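Long-range contact in 373aa long hypothetical citrate synthase (Sulfolobus tokodaii, PDB 1VGP), which is a predicted member of the citrate synthase family, a mostly helical protein that forms a dimer of two like subunits: residues L82-L95 with I127-I140. Sequence-based numbering, arbitrary orientation.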
ATOM      1  N   LEU A  82      -5.311  18.523  -8.313  1.00 39.44           N
ATOM      2  CA  LEU A  82      -5.201  19.231  -7.051  1.00 40.58           C
ATOM      3  C   LEU A  82      -6.245  20.341  -6.957  1.00 43.11           C
ATOM      4  O   LEU A  82      -6.988  20.429  -5.970  1.00 42.74           O
ATOM      5  CB  LEU A  82      -3.794  19.804  -6.881  1.00 38.33           C
ATOM      6  CG  LEU A  82      -2.695  18.754  -6.664  1.00 37.33           C
ATOM      7  CD1 LEU A  82      -1.348  19.432  -6.517  1.00 35.79           C
ATOM      8  CD2 LEU A  82      -3.002  17.930  -5.424  1.00 36.40           C
ATOM      9  N   ARG A  83      -6.323  21.178  -7.990  1.00 44.48           N
ATOM     10  CA  ARG A  83      -7.242  22.308  -7.933  1.00 46.87           C
ATOM     11  C   ARG A  83      -8.692  21.914  -8.189  1.00 46.72           C
ATOM     12  O   ARG A  83      -9.611  22.651  -7.834  1.00 52.56           O
ATOM     13  CB  ARG A  83      -6.830  23.419  -8.905  1.00 46.60           C
ATOM     14  CG  ARG A  83      -6.054  22.989 -10.121  1.00 46.05           C
ATOM     15  CD  ARG A  83      -6.063  24.113 -11.150  1.00 47.10           C
ATOM     16  NE  ARG A  83      -4.733  24.627 -11.475  1.00 46.69           N
ATOM     17  CZ  ARG A  83      -4.265  25.809 -11.074  1.00 48.65           C
ATOM     18  NH1 ARG A  83      -4.950  26.548 -10.205  1.00 49.48           N
ATOM     19  NH2 ARG A  83      -3.112  26.262 -11.551  1.00 47.85           N
ATOM     20  N   GLU A  84      -8.895  20.747  -8.788  1.00 44.56           N
ATOM     21  CA  GLU A  84     -10.246  20.288  -9.067  1.00 43.00           C
ATOM     22  C   GLU A  84     -10.851  19.525  -7.894  1.00 41.43           C
ATOM     23  O   GLU A  84     -12.069  19.440  -7.770  1.00 40.49           O
ATOM     24  CB  GLU A  84     -10.256  19.410 -10.317  1.00 43.31           C
ATOM     25  CG  GLU A  84     -10.477  20.180 -11.611  1.00 47.31           C
ATOM     26  CD  GLU A  84     -11.174  19.354 -12.680  1.00 51.23           C
ATOM     27  OE1 GLU A  84     -12.240  18.756 -12.371  1.00 51.36           O
ATOM     28  OE2 GLU A  84     -10.665  19.296 -13.825  1.00 49.99           O
ATOM     29  N   VAL A  85      -9.995  18.991  -7.029  1.00 40.36           N
ATOM     30  CA  VAL A  85     -10.421  18.053  -5.997  1.00 40.72           C
ATOM     31  C   VAL A  85     -11.173  18.694  -4.818  1.00 43.33           C
ATOM     32  O   VAL A  85     -10.968  19.864  -4.483  1.00 42.64           O
ATOM     33  CB  VAL A  85      -9.200  17.256  -5.449  1.00 39.39           C
ATOM     34  CG1 VAL A  85      -8.331  18.150  -4.555  1.00 37.32           C
ATOM     35  CG2 VAL A  85      -9.676  16.025  -4.700  1.00 35.11           C
ATOM     36  N   ARG A  86     -12.057  17.912  -4.206  1.00 46.22           N
ATOM     37  CA  ARG A  86     -12.596  18.212  -2.885  1.00 47.79           C
ATOM     38  C   ARG A  86     -11.533  18.912  -2.045  1.00 48.89           C
ATOM     39  O   ARG A  86     -10.411  18.426  -1.920  1.00 49.70           O
ATOM     40  CB  ARG A  86     -13.018  16.905  -2.215  1.00 51.33           C
ATOM     41  CG  ARG A  86     -13.736  17.068  -0.900  1.00 57.60           C
ATOM     42  CD  ARG A  86     -14.126  15.708  -0.353  1.00 61.17           C
ATOM     43  NE  ARG A  86     -15.313  15.765   0.501  1.00 64.79           N
ATOM     44  CZ  ARG A  86     -16.351  14.945   0.379  1.00 67.52           C
ATOM     45  NH1 ARG A  86     -17.366  15.030   1.222  1.00 70.72           N
ATOM     46  NH2 ARG A  86     -16.373  14.041  -0.593  1.00 67.72           N
ATOM     47  N   LYS A  87     -11.873  20.063  -1.473  1.00 49.55           N
ATOM     48  CA  LYS A  87     -10.890  20.825  -0.709  1.00 48.32           C
ATOM     49  C   LYS A  87     -10.997  20.589   0.791  1.00 46.96           C
ATOM     50  O   LYS A  87     -10.276  21.207   1.573  1.00 47.72           O
ATOM     51  CB  LYS A  87     -11.020  22.316  -1.012  1.00 47.96           C
ATOM     52  CG  LYS A  87     -10.580  22.683  -2.424  1.00 54.13           C
ATOM     53  CD  LYS A  87      -9.077  22.522  -2.608  1.00 54.13           C
ATOM     54  CE  LYS A  87      -8.648  22.782  -4.053  1.00 54.32           C
ATOM     55  NZ  LYS A  87      -9.067  21.704  -4.984  1.00 51.66           N
ATOM     56  N   ASP A  88     -11.882  19.682   1.192  1.00 45.30           N
ATOM     57  CA  ASP A  88     -11.899  19.217   2.572  1.00 42.91           C
ATOM     58  C   ASP A  88     -11.329  17.804   2.652  1.00 40.92           C
ATOM     59  O   ASP A  88     -11.625  17.054   3.581  1.00 38.99           O
ATOM     60  CB  ASP A  88     -13.322  19.241   3.118  1.00 44.23           C
ATOM     61  CG  ASP A  88     -14.276  18.419   2.284  1.00 47.06           C
ATOM     62  OD1 ASP A  88     -14.555  17.260   2.657  1.00 49.62           O
ATOM     63  OD2 ASP A  88     -14.757  18.918   1.251  1.00 52.53           O
ATOM     64  N   ALA A  89     -10.515  17.449   1.662  1.00 38.72           N
ATOM     65  CA  ALA A  89      -9.823  16.168   1.643  1.00 38.15           C
ATOM     66  C   ALA A  89      -8.671  16.158   2.643  1.00 37.83           C
ATOM     67  O   ALA A  89      -8.055  17.192   2.899  1.00 39.39           O
ATOM     68  CB  ALA A  89      -9.294  15.891   0.243  1.00 36.11           C
ATOM     69  N   GLN A  90      -8.386  14.987   3.205  1.00 35.87           N
ATOM     70  CA  GLN A  90      -7.198  14.805   4.035  1.00 33.84           C
ATOM     71  C   GLN A  90      -5.933  14.944   3.200  1.00 32.28           C
ATOM     72  O   GLN A  90      -5.762  14.249   2.201  1.00 33.53           O
ATOM     73  CB  GLN A  90      -7.226  13.424   4.686  1.00 35.17           C
ATOM     74  CG  GLN A  90      -8.335  13.241   5.710  1.00 41.01           C
ATOM     75  CD  GLN A  90      -8.398  11.823   6.256  1.00 44.78           C
ATOM     76  OE1 GLN A  90      -7.371  11.217   6.559  1.00 49.83           O
ATOM     77  NE2 GLN A  90      -9.611  11.289   6.385  1.00 42.41           N
ATOM     78  N   PRO A  91      -5.025  15.856   3.595  1.00 31.79           N
ATOM     79  CA  PRO A  91      -3.772  16.020   2.837  1.00 28.85           C
ATOM     80  C   PRO A  91      -3.032  14.701   2.549  1.00 28.11           C
ATOM     81  O   PRO A  91      -2.412  14.558   1.500  1.00 27.65           O
ATOM     82  CB  PRO A  91      -2.959  16.985   3.707  1.00 27.03           C
ATOM     83  CG  PRO A  91      -4.002  17.786   4.430  1.00 25.55           C
ATOM     84  CD  PRO A  91      -5.146  16.846   4.689  1.00 25.52           C
ATOM     85  N   MET A  92      -3.105  13.740   3.471  1.00 29.35           N
ATOM     86  CA  MET A  92      -2.501  12.424   3.238  1.00 29.46           C
ATOM     87  C   MET A  92      -3.134  11.719   2.053  1.00 29.63           C
ATOM     88  O   MET A  92      -2.436  11.146   1.219  1.00 29.63           O
ATOM     89  CB  MET A  92      -2.635  11.526   4.469  1.00 28.82           C
ATOM     90  CG  MET A  92      -1.660  11.850   5.586  1.00 33.96           C
ATOM     91  SD  MET A  92       0.069  12.003   5.074  1.00 36.42           S
ATOM     92  CE  MET A  92       0.671  10.332   5.437  1.00 35.91           C
ATOM     93  N   ASP A  93      -4.460  11.761   1.981  1.00 31.11           N
ATOM     94  CA  ASP A  93      -5.165  11.146   0.860  1.00 32.54           C
ATOM     95  C   ASP A  93      -4.849  11.881  -0.441  1.00 33.45           C
ATOM     96  O   ASP A  93      -4.786  11.271  -1.515  1.00 34.04           O
ATOM     97  CB  ASP A  93      -6.672  11.154   1.111  1.00 33.31           C
ATOM     98  CG  ASP A  93      -7.066  10.367   2.345  1.00 34.82           C
ATOM     99  OD1 ASP A  93      -6.269   9.525   2.813  1.00 34.65           O
ATOM    100  OD2 ASP A  93      -8.185  10.597   2.851  1.00 39.08           O
ATOM    101  N   ILE A  94      -4.636  13.186  -0.349  1.00 30.71           N
ATOM    102  CA  ILE A  94      -4.199  13.926  -1.520  1.00 31.60           C
ATOM    103  C   ILE A  94      -2.851  13.374  -1.957  1.00 32.40           C
ATOM    104  O   ILE A  94      -2.645  13.052  -3.130  1.00 34.43           O
ATOM    105  CB  ILE A  94      -4.067  15.447  -1.224  1.00 29.52           C
ATOM    106  CG1 ILE A  94      -5.449  16.047  -0.980  1.00 28.02           C
ATOM    107  CG2 ILE A  94      -3.405  16.156  -2.398  1.00 29.34           C
ATOM    108  CD1 ILE A  94      -6.439  15.762  -2.103  1.00 22.67           C
ATOM    109  N   LEU A  95      -1.944  13.256  -0.994  1.00 30.83           N
ATOM    110  CA  LEU A  95      -0.586  12.823  -1.268  1.00 30.77           C
ATOM    111  C   LEU A  95      -0.575  11.408  -1.867  1.00 30.53           C
ATOM    112  O   LEU A  95       0.141  11.125  -2.835  1.00 31.64           O
ATOM    113  CB  LEU A  95       0.230  12.865   0.026  1.00 29.21           C
ATOM    114  CG  LEU A  95       1.755  12.876  -0.118  1.00 28.63           C
ATOM    115  CD1 LEU A  95       2.182  14.023  -1.029  1.00 26.63           C
ATOM    116  CD2 LEU A  95       2.391  13.022   1.257  1.00 29.33           C
ATOM    117  N   ILE A 127       3.633  18.817  -4.164  1.00 30.22           N
ATOM    118  CA  ILE A 127       2.264  18.347  -3.936  1.00 29.33           C
ATOM    119  C   ILE A 127       1.707  18.990  -2.668  1.00 30.42           C
ATOM    120  O   ILE A 127       0.602  19.527  -2.662  1.00 30.54           O
ATOM    121  CB  ILE A 127       2.208  16.812  -3.756  1.00 27.23           C
ATOM    122  CG1 ILE A 127       2.691  16.113  -5.032  1.00 27.76           C
ATOM    123  CG2 ILE A 127       0.793  16.378  -3.407  1.00 24.03           C
ATOM    124  CD1 ILE A 127       2.800  14.604  -4.898  1.00 23.44           C
ATOM    125  N   VAL A 128       2.487  18.938  -1.594  1.00 29.56           N
ATOM    126  CA  VAL A 128       2.003  19.392  -0.305  1.00 32.76           C
ATOM    127  C   VAL A 128       1.731  20.900  -0.326  1.00 35.11           C
ATOM    128  O   VAL A 128       0.629  21.343   0.004  1.00 33.31           O
ATOM    129  CB  VAL A 128       3.013  19.035   0.816  1.00 32.58           C
ATOM    130  CG1 VAL A 128       2.511  19.525   2.169  1.00 30.27           C
ATOM    131  CG2 VAL A 128       3.214  17.529   0.858  1.00 30.41           C
ATOM    132  N   ALA A 129       2.723  21.688  -0.729  1.00 35.71           N
ATOM    133  CA  ALA A 129       2.562  23.142  -0.725  1.00 35.94           C
ATOM    134  C   ALA A 129       1.420  23.588  -1.651  1.00 36.95           C
ATOM    135  O   ALA A 129       0.617  24.453  -1.287  1.00 36.41           O
ATOM    136  CB  ALA A 129       3.871  23.820  -1.139  1.00 33.88           C
ATOM    137  N   ASN A 130       1.351  22.988  -2.841  1.00 37.18           N
ATOM    138  CA  ASN A 130       0.337  23.346  -3.830  1.00 36.42           C
ATOM    139  C   ASN A 130      -1.063  23.110  -3.291  1.00 36.01           C
ATOM    140  O   ASN A 130      -1.971  23.909  -3.513  1.00 36.56           O
ATOM    141  CB  ASN A 130       0.527  22.529  -5.106  1.00 38.22           C
ATOM    142  CG  ASN A 130       1.554  23.141  -6.043  1.00 41.61           C
ATOM    143  OD1 ASN A 130       1.728  22.685  -7.177  1.00 43.40           O
ATOM    144  ND2 ASN A 130       2.244  24.181  -5.571  1.00 41.15           N
ATOM    145  N   TYR A 131      -1.246  22.011  -2.574  1.00 36.50           N
ATOM    146  CA  TYR A 131      -2.566  21.711  -2.051  1.00 37.17           C
ATOM    147  C   TYR A 131      -2.951  22.686  -0.949  1.00 37.98           C
ATOM    148  O   TYR A 131      -4.115  23.083  -0.845  1.00 35.13           O
ATOM    149  CB  TYR A 131      -2.630  20.284  -1.506  1.00 33.41           C
ATOM    150  CG  TYR A 131      -4.037  19.895  -1.113  1.00 31.42           C
ATOM    151  CD1 TYR A 131      -5.087  19.987  -2.030  1.00 30.29           C
ATOM    152  CD2 TYR A 131      -4.331  19.474   0.183  1.00 29.58           C
ATOM    153  CE1 TYR A 131      -6.394  19.671  -1.661  1.00 28.40           C
ATOM    154  CE2 TYR A 131      -5.630  19.155   0.565  1.00 26.84           C
ATOM    155  CZ  TYR A 131      -6.654  19.256  -0.361  1.00 27.30           C
ATOM    156  OH  TYR A 131      -7.940  18.928   0.012  1.00 28.35           O
ATOM    157  N   ALA A 132      -1.970  23.064  -0.131  1.00 39.25           N
ATOM    158  CA  ALA A 132      -2.202  23.964   0.986  1.00 40.20           C
ATOM    159  C   ALA A 132      -2.673  25.343   0.508  1.00 42.20           C
ATOM    160  O   ALA A 132      -3.566  25.947   1.113  1.00 43.26           O
ATOM    161  CB  ALA A 132      -0.929  24.100   1.813  1.00 38.11           C
ATOM    162  N   ARG A 133      -2.077  25.831  -0.579  1.00 41.28           N
ATOM    163  CA  ARG A 133      -2.487  27.099  -1.176  1.00 42.10           C
ATOM    164  C   ARG A 133      -3.879  26.981  -1.774  1.00 41.15           C
ATOM    165  O   ARG A 133      -4.788  27.734  -1.428  1.00 35.63           O
ATOM    166  CB  ARG A 133      -1.505  27.505  -2.274  1.00 46.24           C
ATOM    167  CG  ARG A 133      -0.042  27.442  -1.869  1.00 50.79           C
ATOM    168  CD  ARG A 133       0.438  28.783  -1.351  1.00 52.26           C
ATOM    169  NE  ARG A 133       0.082  29.866  -2.258  1.00 55.10           N
ATOM    170  CZ  ARG A 133       0.412  31.138  -2.067  1.00 54.92           C
ATOM    171  NH1 ARG A 133       1.183  31.482  -1.043  1.00 55.33           N
ATOM    172  NH2 ARG A 133      -0.039  32.068  -2.897  1.00 55.44           N
ATOM    173  N   LEU A 134      -4.033  26.027  -2.684  1.00 43.06           N
ATOM    174  CA  LEU A 134      -5.323  25.761  -3.316  1.00 45.40           C
ATOM    175  C   LEU A 134      -6.431  25.617  -2.278  1.00 46.65           C
ATOM    176  O   LEU A 134      -7.540  26.102  -2.464  1.00 47.04           O
ATOM    177  CB  LEU A 134      -5.229  24.483  -4.148  1.00 45.20           C
ATOM    178  CG  LEU A 134      -4.960  24.621  -5.645  1.00 47.30           C
ATOM    179  CD1 LEU A 134      -4.263  25.935  -5.947  1.00 48.43           C
ATOM    180  CD2 LEU A 134      -4.114  23.441  -6.104  1.00 47.60           C
ATOM    181  N   ARG A 135      -6.123  24.939  -1.184  1.00 49.45           N
ATOM    182  CA  ARG A 135      -7.109  24.706  -0.148  1.00 51.23           C
ATOM    183  C   ARG A 135      -7.499  26.039   0.480  1.00 52.36           C
ATOM    184  O   ARG A 135      -8.668  26.273   0.777  1.00 53.50           O
ATOM    185  CB  ARG A 135      -6.531  23.764   0.912  1.00 51.51           C
ATOM    186  CG  ARG A 135      -7.424  23.533   2.099  1.00 48.91           C
ATOM    187  CD  ARG A 135      -6.590  23.177   3.305  1.00 51.29           C
ATOM    188  NE  ARG A 135      -6.906  21.837   3.775  1.00 55.69           N
ATOM    189  CZ  ARG A 135      -6.731  21.415   5.023  1.00 55.80           C
ATOM    190  NH1 ARG A 135      -7.188  20.222   5.382  1.00 55.87           N
ATOM    191  NH2 ARG A 135      -6.097  22.180   5.909  1.00 55.58           N
ATOM    192  N   LYS A 136      -6.514  26.912   0.672  1.00 52.89           N
ATOM    193  CA  LYS A 136      -6.755  28.226   1.260  1.00 53.39           C
ATOM    194  C   LYS A 136      -7.219  29.236   0.214  1.00 53.72           C
ATOM    195  O   LYS A 136      -7.272  30.430   0.489  1.00 55.57           O
ATOM    196  CB  LYS A 136      -5.487  28.752   1.942  1.00 52.59           C
ATOM    197  CG  LYS A 136      -5.404  28.444   3.428  1.00 54.89           C
ATOM    198  CD  LYS A 136      -4.312  29.260   4.116  1.00 56.92           C
ATOM    199  CE  LYS A 136      -2.949  28.595   4.004  1.00 61.29           C
ATOM    200  NZ  LYS A 136      -1.853  29.485   4.484  1.00 62.10           N
ATOM    201  N   GLY A 137      -7.549  28.760  -0.983  1.00 53.51           N
ATOM    202  CA  GLY A 137      -8.103  29.638  -1.997  1.00 53.54           C
ATOM    203  C   GLY A 137      -7.072  30.500  -2.707  1.00 54.02           C
ATOM    204  O   GLY A 137      -7.421  31.387  -3.484  1.00 54.53           O
ATOM    205  N   LEU A 138      -5.796  30.250  -2.438  1.00 54.98           N
ATOM    206  CA  LEU A 138      -4.715  30.945  -3.128  1.00 54.26           C
ATOM    207  C   LEU A 138      -4.375  30.173  -4.393  1.00 54.96           C
ATOM    208  O   LEU A 138      -5.092  29.241  -4.761  1.00 55.58           O
ATOM    209  CB  LEU A 138      -3.489  31.032  -2.221  1.00 53.47           C
ATOM    210  CG  LEU A 138      -3.804  31.415  -0.776  1.00 53.81           C
ATOM    211  CD1 LEU A 138      -2.527  31.433   0.049  1.00 52.71           C
ATOM    212  CD2 LEU A 138      -4.480  32.772  -0.753  1.00 53.46           C
ATOM    213  N   ASP A 139      -3.292  30.550  -5.062  1.00 54.64           N
ATOM    214  CA  ASP A 139      -2.928  29.857  -6.287  1.00 56.27           C
ATOM    215  C   ASP A 139      -1.607  29.116  -6.196  1.00 54.93           C
ATOM    216  O   ASP A 139      -0.705  29.507  -5.453  1.00 52.88           O
ATOM    217  CB  ASP A 139      -2.879  30.830  -7.464  1.00 60.71           C
ATOM    218  CG  ASP A 139      -3.451  30.224  -8.737  1.00 65.91           C
ATOM    219  OD1 ASP A 139      -3.136  29.040  -9.039  1.00 65.93           O
ATOM    220  OD2 ASP A 139      -4.217  30.927  -9.436  1.00 69.14           O
ATOM    221  N   ILE A 140      -1.507  28.033  -6.957  1.00 54.22           N
ATOM    222  CA  ILE A 140      -0.240  27.345  -7.120  1.00 53.66           C
ATOM    223  C   ILE A 140       0.843  28.374  -7.393  1.00 54.14           C
ATOM    224  O   ILE A 140       0.732  29.194  -8.297  1.00 55.57           O
ATOM    225  CB  ILE A 140      -0.292  26.346  -8.288  1.00 53.81           C
ATOM    226  CG1 ILE A 140      -1.330  25.272  -7.975  1.00 55.73           C
ATOM    227  CG2 ILE A 140       1.081  25.711  -8.510  1.00 52.89           C
ATOM    228  CD1 ILE A 140      -1.560  24.308  -9.111  1.00 59.11           C
TER
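The phenol ring of Tyr131 has Ile94 over one face, where CG1 stands 3.5 Å from the ring centroid in a CH-pi contact. Backbone oxygens of Leu82, Arg86 and Ala89 lie near the ring plane at its edge. Val85 CG1 and Lys87 CD approach the ring obliquely. CG of Tyr131 is anti to the backbone N (chi1 -173°), which sends the ring into the turn between helices 76-84 and 91-105. There the hydroxyl donates to Arg86 O at 3.2 Å, in the carbonyl plane and on a lone pair.

The Arg83 guanidinium has Ile140 CD1 over one face. At its edge, NH1 makes a hydrogen-bonded salt bridge to Asp139 OD1 (3.3 Å); the guanidinium and carboxylate planes are 81° apart. Pro91 CG lies over a face of the Arg135 guanidinium, whose NH1 pairs with Asp325.

The Lys87 chain, bent at chi2 and chi4, crosses Leu134 obliquely, with CE near Leu134 CB. NZ donates hydrogen bonds to Leu82 O (2.6 Å), in the last turn of helix 76-84, and to Val85 O (2.7 Å), just beyond it. Leu134 CD2 meets Leu82 CB at 3.7 Å. Leu95 CD1 meets Ile127 CG2 at 3.6 Å.

The axes of the short helical segments 91-95 and 127-135 come within 10.2 Å, with 130° between their N-to-C directions. Helix 113-135 thus packs against two consecutive helices and their turn. Its Val128 also touches helix 149-158, Leu95 touches helix 327-346, and Val85 and Ala89 pack on the second subunit.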